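Local coordinates for rhamnonate dehydratase (Gibberella zeae PH-1, PDB 3FXG), which probably catalyses the magnesium-dependent dehydration of L-rhamnonate to a 2-keto-3-deoxy sugar acid, as a member of the enolase superfamily, at residues A159-L164 / F334-P339; S327-Y332 / D366-T371. All blocks are in the same frame, centred on the assembly; numbering follows the deposited sequence.

Interaction 1: residues A159-L164 / F334-P339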
loop_
_atom_site.group_PDB
_atom_site.type_symbol
_atom_site.label_atom_id
_atom_site.label_comp_id
_atom_site.label_asym_id
_atom_site.label_seq_id
_atom_site.Cartn_x
_atom_site.Cartn_y
_atom_site.Cartn_z
ATOM N N ALA A 159 -10.126 -40.403 -3.029
ATOM C CA ALA A 159 -9.706 -40.105 -4.388
ATOM C C ALA A 159 -10.546 -38.992 -4.995
ATOM O O ALA A 159 -11.765 -39.121 -5.115
ATOM C CB ALA A 159 -9.801 -41.367 -5.253
ATOM N N THR A 160 -9.893 -37.893 -5.363
ATOM C CA THR A 160 -10.592 -36.779 -5.988
ATOM C C THR A 160 -10.546 -36.984 -7.500
ATOM O O THR A 160 -11.147 -36.233 -8.263
ATOM C CB THR A 160 -9.957 -35.423 -5.616
ATOM O OG1 THR A 160 -8.548 -35.458 -5.880
ATOM C CG2 THR A 160 -10.192 -35.123 -4.143
ATOM N N LYS A 161 -9.814 -38.013 -7.912
ATOM C CA LYS A 161 -9.688 -38.390 -9.315
ATOM C C LYS A 161 -9.283 -39.857 -9.352
ATOM O O LYS A 161 -8.653 -40.358 -8.421
ATOM C CB LYS A 161 -8.647 -37.524 -10.029
ATOM C CG LYS A 161 -7.311 -37.421 -9.323
ATOM C CD LYS A 161 -6.436 -36.382 -10.004
ATOM C CE LYS A 161 -5.523 -35.704 -9.003
ATOM N NZ LYS A 161 -6.304 -35.095 -7.887
ATOM N N GLU A 162 -9.652 -40.552 -10.420
ATOM C CA GLU A 162 -9.321 -41.968 -10.529
ATOM C C GLU A 162 -8.047 -42.197 -11.330
ATOM O O GLU A 162 -7.512 -43.305 -11.368
ATOM C CB GLU A 162 -10.491 -42.723 -11.159
ATOM C CG GLU A 162 -11.756 -42.677 -10.310
ATOM C CD GLU A 162 -11.581 -43.365 -8.961
ATOM O OE1 GLU A 162 -12.059 -42.815 -7.944
ATOM O OE2 GLU A 162 -10.976 -44.460 -8.918
ATOM N N ARG A 163 -7.560 -41.139 -11.967
ATOM C CA ARG A 163 -6.348 -41.224 -12.764
ATOM C C ARG A 163 -5.436 -40.037 -12.475
ATOM O O ARG A 163 -5.904 -38.910 -12.326
ATOM C CB ARG A 163 -6.712 -41.264 -14.249
ATOM C CG ARG A 163 -5.545 -41.100 -15.194
ATOM C CD ARG A 163 -5.958 -41.470 -16.611
ATOM N NE ARG A 163 -4.996 -41.007 -17.606
ATOM C CZ ARG A 163 -4.844 -41.559 -18.806
ATOM N NH1 ARG A 163 -5.591 -42.600 -19.154
ATOM N NH2 ARG A 163 -3.950 -41.072 -19.657
ATOM N N LEU A 164 -4.138 -40.304 -12.386
ATOM C CA LEU A 164 -3.151 -39.261 -12.126
ATOM C C LEU A 164 -2.306 -39.076 -13.381
ATOM O O LEU A 164 -1.595 -39.995 -13.788
ATOM C CB LEU A 164 -2.241 -39.666 -10.963
ATOM C CG LEU A 164 -2.076 -38.697 -9.788
ATOM C CD1 LEU A 164 -0.944 -39.202 -8.897
ATOM C CD2 LEU A 164 -1.764 -37.292 -10.285
ATOM N N PHE A 334 -0.799 -38.368 -2.282
ATOM C CA PHE A 334 -1.227 -37.018 -1.955
ATOM C C PHE A 334 -1.967 -36.384 -3.132
ATOM O O PHE A 334 -3.081 -35.886 -2.977
ATOM C CB PHE A 334 -0.017 -36.161 -1.581
ATOM C CG PHE A 334 -0.355 -34.723 -1.334
ATOM C CD1 PHE A 334 -1.043 -34.344 -0.190
ATOM C CD2 PHE A 334 -0.011 -33.749 -2.266
ATOM C CE1 PHE A 334 -1.388 -33.011 0.024
ATOM C CE2 PHE A 334 -0.353 -32.415 -2.061
ATOM C CZ PHE A 334 -1.042 -32.049 -0.915
ATOM N N GLN A 335 -1.344 -36.407 -4.308
ATOM C CA GLN A 335 -1.939 -35.815 -5.506
ATOM C C GLN A 335 -3.307 -36.357 -5.884
ATOM O O GLN A 335 -4.156 -35.624 -6.389
ATOM C CB GLN A 335 -1.012 -35.991 -6.716
ATOM C CG GLN A 335 0.213 -35.100 -6.718
ATOM C CD GLN A 335 -0.111 -33.669 -6.336
ATOM O OE1 GLN A 335 -0.340 -33.373 -5.165
ATOM N NE2 GLN A 335 -0.142 -32.776 -7.323
ATOM N N ILE A 336 -3.522 -37.643 -5.649
ATOM C CA ILE A 336 -4.787 -38.270 -6.009
ATOM C C ILE A 336 -5.925 -37.934 -5.043
ATOM O O ILE A 336 -7.090 -38.167 -5.354
ATOM C CB ILE A 336 -4.617 -39.813 -6.058
ATOM C CG1 ILE A 336 -5.693 -40.442 -6.942
ATOM C CG2 ILE A 336 -4.695 -40.390 -4.652
ATOM C CD1 ILE A 336 -5.507 -40.146 -8.413
ATOM N N SER A 337 -5.592 -37.347 -3.896
ATOM C CA SER A 337 -6.594 -37.071 -2.869
ATOM C C SER A 337 -7.055 -35.650 -2.569
ATOM O O SER A 337 -8.023 -35.470 -1.826
ATOM C CB SER A 337 -6.120 -37.683 -1.553
ATOM O OG SER A 337 -4.936 -37.037 -1.116
ATOM N N GLN A 338 -6.392 -34.643 -3.123
ATOM C CA GLN A 338 -6.768 -33.267 -2.824
ATOM C C GLN A 338 -7.547 -32.561 -3.930
ATOM O O GLN A 338 -7.562 -32.998 -5.082
ATOM C CB GLN A 338 -5.512 -32.461 -2.475
ATOM C CG GLN A 338 -4.657 -33.097 -1.384
ATOM C CD GLN A 338 -5.380 -33.205 -0.051
ATOM O OE1 GLN A 338 -5.619 -34.303 0.455
ATOM N NE2 GLN A 338 -5.730 -32.064 0.524
ATOM N N PRO A 339 -8.225 -31.456 -3.584
ATOM C CA PRO A 339 -8.993 -30.723 -4.590
ATOM C C PRO A 339 -8.134 -29.860 -5.508
ATOM O O PRO A 339 -8.541 -29.555 -6.630
ATOM C CB PRO A 339 -9.954 -29.889 -3.744
ATOM C CG PRO A 339 -9.148 -29.611 -2.509
ATOM C CD PRO A 339 -8.525 -30.958 -2.227
HETATM O O HOH W 1 -7.008 -32.398 -7.628
#
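K161 and T160 grip backbone carbonyl oxygens of 335-338, at and beyond the C-terminal part of helix 329-335. The ammonium group of K161 donates to Q335 O, with NZ to O at 2.7 Å in the carbonyl plane, and a water carries a second link from NZ to Q338 O. The lysine chain reaches this position by bending at its last two torsions, the final one being -56°. T160 N donates a nearly straight bond to I336 O (2.8 Å, 160° at the hydrogen). The T160 hydroxyl sits near two carbonyl oxygens, OG1 lying 2.8 Å from Q338 O and 3.1 Å from I336 O. In this enolase-superfamily barrel the contact joins the C-terminal part of the helix and the residues after it to the loop leading into strand 163-169. N110 of a second subunit packs on T160 and donates a hydrogen bond from its side-chain amide to S337 O. Beyond the polar row, I336 CD1 lies against the K161 chain, with K161 CG 3.4 Å away, tighter than usual van der Waals contact. The same methyl meets L164 CG at 4.0 Å, and both leucine methyls, CD1 and CD2, face Q335 CB at 3.9 Å. These aliphatic groups suit the buried side, while the polar end of Q335 turns away, its NE2 hydrogen-bonded to F343 O and V322 O.

Interaction 2: residues S327-Y332 / D366-T371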
loop_
_atom_site.group_PDB
_atom_site.type_symbol
_atom_site.label_atom_id
_atom_site.label_comp_id
_atom_site.label_asym_id
_atom_site.label_seq_id
_atom_site.Cartn_x
_atom_site.Cartn_y
_atom_site.Cartn_z
ATOM N N SER A 327 9.042 -37.256 -5.780
ATOM C CA SER A 327 8.586 -37.947 -4.567
ATOM C C SER A 327 7.956 -39.339 -4.660
ATOM O O SER A 327 7.685 -39.959 -3.630
ATOM C CB SER A 327 7.646 -37.028 -3.778
ATOM O OG SER A 327 8.305 -35.832 -3.401
ATOM N N GLY A 328 7.716 -39.836 -5.868
ATOM C CA GLY A 328 7.131 -41.163 -6.003
ATOM C C GLY A 328 5.804 -41.370 -5.281
ATOM O O GLY A 328 5.005 -40.443 -5.189
ATOM N N PRO A 329 5.535 -42.581 -4.764
ATOM C CA PRO A 329 4.288 -42.893 -4.050
ATOM C C PRO A 329 3.915 -41.910 -2.937
ATOM O O PRO A 329 2.735 -41.693 -2.664
ATOM C CB PRO A 329 4.542 -44.297 -3.521
ATOM C CG PRO A 329 5.376 -44.899 -4.616
ATOM C CD PRO A 329 6.366 -43.792 -4.907
ATOM N N TYR A 330 4.913 -41.323 -2.289
ATOM C CA TYR A 330 4.635 -40.368 -1.222
ATOM C C TYR A 330 3.877 -39.177 -1.797
ATOM O O TYR A 330 3.085 -38.536 -1.104
ATOM C CB TYR A 330 5.937 -39.907 -0.566
ATOM C CG TYR A 330 6.776 -41.059 -0.070
ATOM C CD1 TYR A 330 6.202 -42.085 0.683
ATOM C CD2 TYR A 330 8.133 -41.144 -0.376
ATOM C CE1 TYR A 330 6.958 -43.170 1.115
ATOM C CE2 TYR A 330 8.898 -42.226 0.052
ATOM C CZ TYR A 330 8.303 -43.234 0.795
ATOM O OH TYR A 330 9.043 -44.317 1.203
ATOM N N SER A 331 4.122 -38.882 -3.069
ATOM C CA SER A 331 3.434 -37.784 -3.726
ATOM C C SER A 331 2.190 -38.285 -4.459
ATOM O O SER A 331 1.187 -37.578 -4.533
ATOM C CB SER A 331 4.373 -37.066 -4.699
ATOM O OG SER A 331 5.020 -37.986 -5.561
ATOM N N TYR A 332 2.238 -39.508 -4.983
ATOM C CA TYR A 332 1.082 -40.046 -5.697
ATOM C C TYR A 332 -0.149 -40.104 -4.800
ATOM O O TYR A 332 -1.234 -39.679 -5.195
ATOM C CB TYR A 332 1.368 -41.455 -6.243
ATOM C CG TYR A 332 2.627 -41.554 -7.076
ATOM C CD1 TYR A 332 3.175 -40.426 -7.686
ATOM C CD2 TYR A 332 3.276 -42.779 -7.252
ATOM C CE1 TYR A 332 4.334 -40.511 -8.444
ATOM C CE2 TYR A 332 4.438 -42.874 -8.012
ATOM C CZ TYR A 332 4.960 -41.734 -8.602
ATOM O OH TYR A 332 6.116 -41.805 -9.341
ATOM N N ASP A 366 8.180 -53.212 -5.974
ATOM C CA ASP A 366 6.892 -52.935 -6.603
ATOM C C ASP A 366 6.485 -51.465 -6.710
ATOM O O ASP A 366 5.307 -51.134 -6.561
ATOM C CB ASP A 366 5.800 -53.691 -5.849
ATOM C CG ASP A 366 5.868 -53.463 -4.351
ATOM O OD1 ASP A 366 6.649 -52.587 -3.914
ATOM O OD2 ASP A 366 5.139 -54.157 -3.610
ATOM N N GLU A 367 7.440 -50.586 -6.976
ATOM C CA GLU A 367 7.117 -49.172 -7.102
ATOM C C GLU A 367 6.262 -48.975 -8.355
ATOM O O GLU A 367 6.630 -49.425 -9.437
ATOM C CB GLU A 367 8.402 -48.347 -7.222
ATOM C CG GLU A 367 8.199 -46.840 -7.146
ATOM C CD GLU A 367 9.461 -46.062 -7.486
ATOM O OE1 GLU A 367 10.522 -46.336 -6.882
ATOM O OE2 GLU A 367 9.390 -45.172 -8.358
ATOM N N PRO A 368 5.092 -48.327 -8.220
ATOM C CA PRO A 368 4.240 -48.103 -9.392
ATOM C C PRO A 368 4.893 -47.026 -10.259
ATOM O O PRO A 368 5.234 -45.954 -9.765
ATOM C CB PRO A 368 2.921 -47.647 -8.775
ATOM C CG PRO A 368 3.371 -46.914 -7.545
ATOM C CD PRO A 368 4.444 -47.830 -6.994
ATOM N N ILE A 369 5.076 -47.313 -11.542
ATOM C CA ILE A 369 5.724 -46.362 -12.442
ATOM C C ILE A 369 4.840 -45.952 -13.617
ATOM O O ILE A 369 4.185 -46.786 -14.233
ATOM C CB ILE A 369 7.051 -46.951 -12.970
ATOM C CG1 ILE A 369 8.001 -47.193 -11.796
ATOM C CG2 ILE A 369 7.692 -46.005 -13.978
ATOM C CD1 ILE A 369 9.241 -47.974 -12.163
ATOM N N PRO A 370 4.819 -44.649 -13.944
ATOM C CA PRO A 370 4.003 -44.139 -15.049
ATOM C C PRO A 370 4.608 -44.366 -16.431
ATOM O O PRO A 370 4.902 -43.415 -17.156
ATOM C CB PRO A 370 3.864 -42.660 -14.705
ATOM C CG PRO A 370 5.205 -42.347 -14.146
ATOM C CD PRO A 370 5.474 -43.537 -13.229
ATOM N N THR A 371 4.784 -45.633 -16.794
ATOM C CA THR A 371 5.342 -45.989 -18.097
ATOM C C THR A 371 4.493 -45.451 -19.253
ATOM O O THR A 371 5.000 -45.226 -20.354
ATOM C CB THR A 371 5.467 -47.524 -18.234
ATOM O OG1 THR A 371 6.453 -48.005 -17.310
ATOM C CG2 THR A 371 5.888 -47.905 -19.639
HETATM O O HOH W 2 7.093 -44.109 -9.492
#
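Y332, P368 and P329 carry most of this contact, with the two prolines and the tyrosine ring packing together at the start of helix 329-335. P368 packs against both of the others: its CD lies 3.9 Å from P329 CG, and its CG lies 4.1 Å from Y332 CD2. Both pairings meet at a slant, so the rings touch through a few carbons and do not stack. Compact and apolar, P368 also packs on L375, and proline is equally at home at P329: at the first position of a helix no carbonyl lies one turn back for an N-H to bond, so proline's lack of one costs nothing.

The phenol of Y332 gives the contact its polar side. A water at the ring edge, in the ring plane, accepts from Y332 OH at 2.5 Å and donates to P368 O at 2.6 Å and to E367 OE2 at 2.8 Å, so three groups from the two segments converge on it. E367 extends its chain to reach this water, with CG anti to the backbone N (chi1 -171°), and its carboxylate is held also by the backbone N-H groups of V359 and F360. The contact belongs to the enolase-type barrel domain, where it ties the N-terminal turn of helix 329-335 to the loop between strands 344-347 and 374-376. G328, at the N-cap, has a positive phi of 56° that suits a residue without a side chain. Its carbonyl oxygen accepts from S331 N and Y332 N, and lies 3.0 Å above the plane of the Y332 ring, over its centre.

Helix 329-335 is common to both interactions: its first turn packs against the loop 366-371 in interaction 2, and its C-terminal part, with the residues after it, meets 159-164 in interaction 1. The two centres are 13 Å apart, and they touch where L164 CD1 lies 3.7 Å from Y332 O. Strands 163-169, 344-347 and 374-376 connect them as well, since L164 is hydrogen-bonded through its backbone to L375, on which Y332 and P368 pack, and Q344 is touched by L164, Q335 and Y332. The magnesium ion, bound by D222, E248 and E275, is about 14 Å from the side chain of Q335, so interaction 1 lies outside the metal's coordination shell.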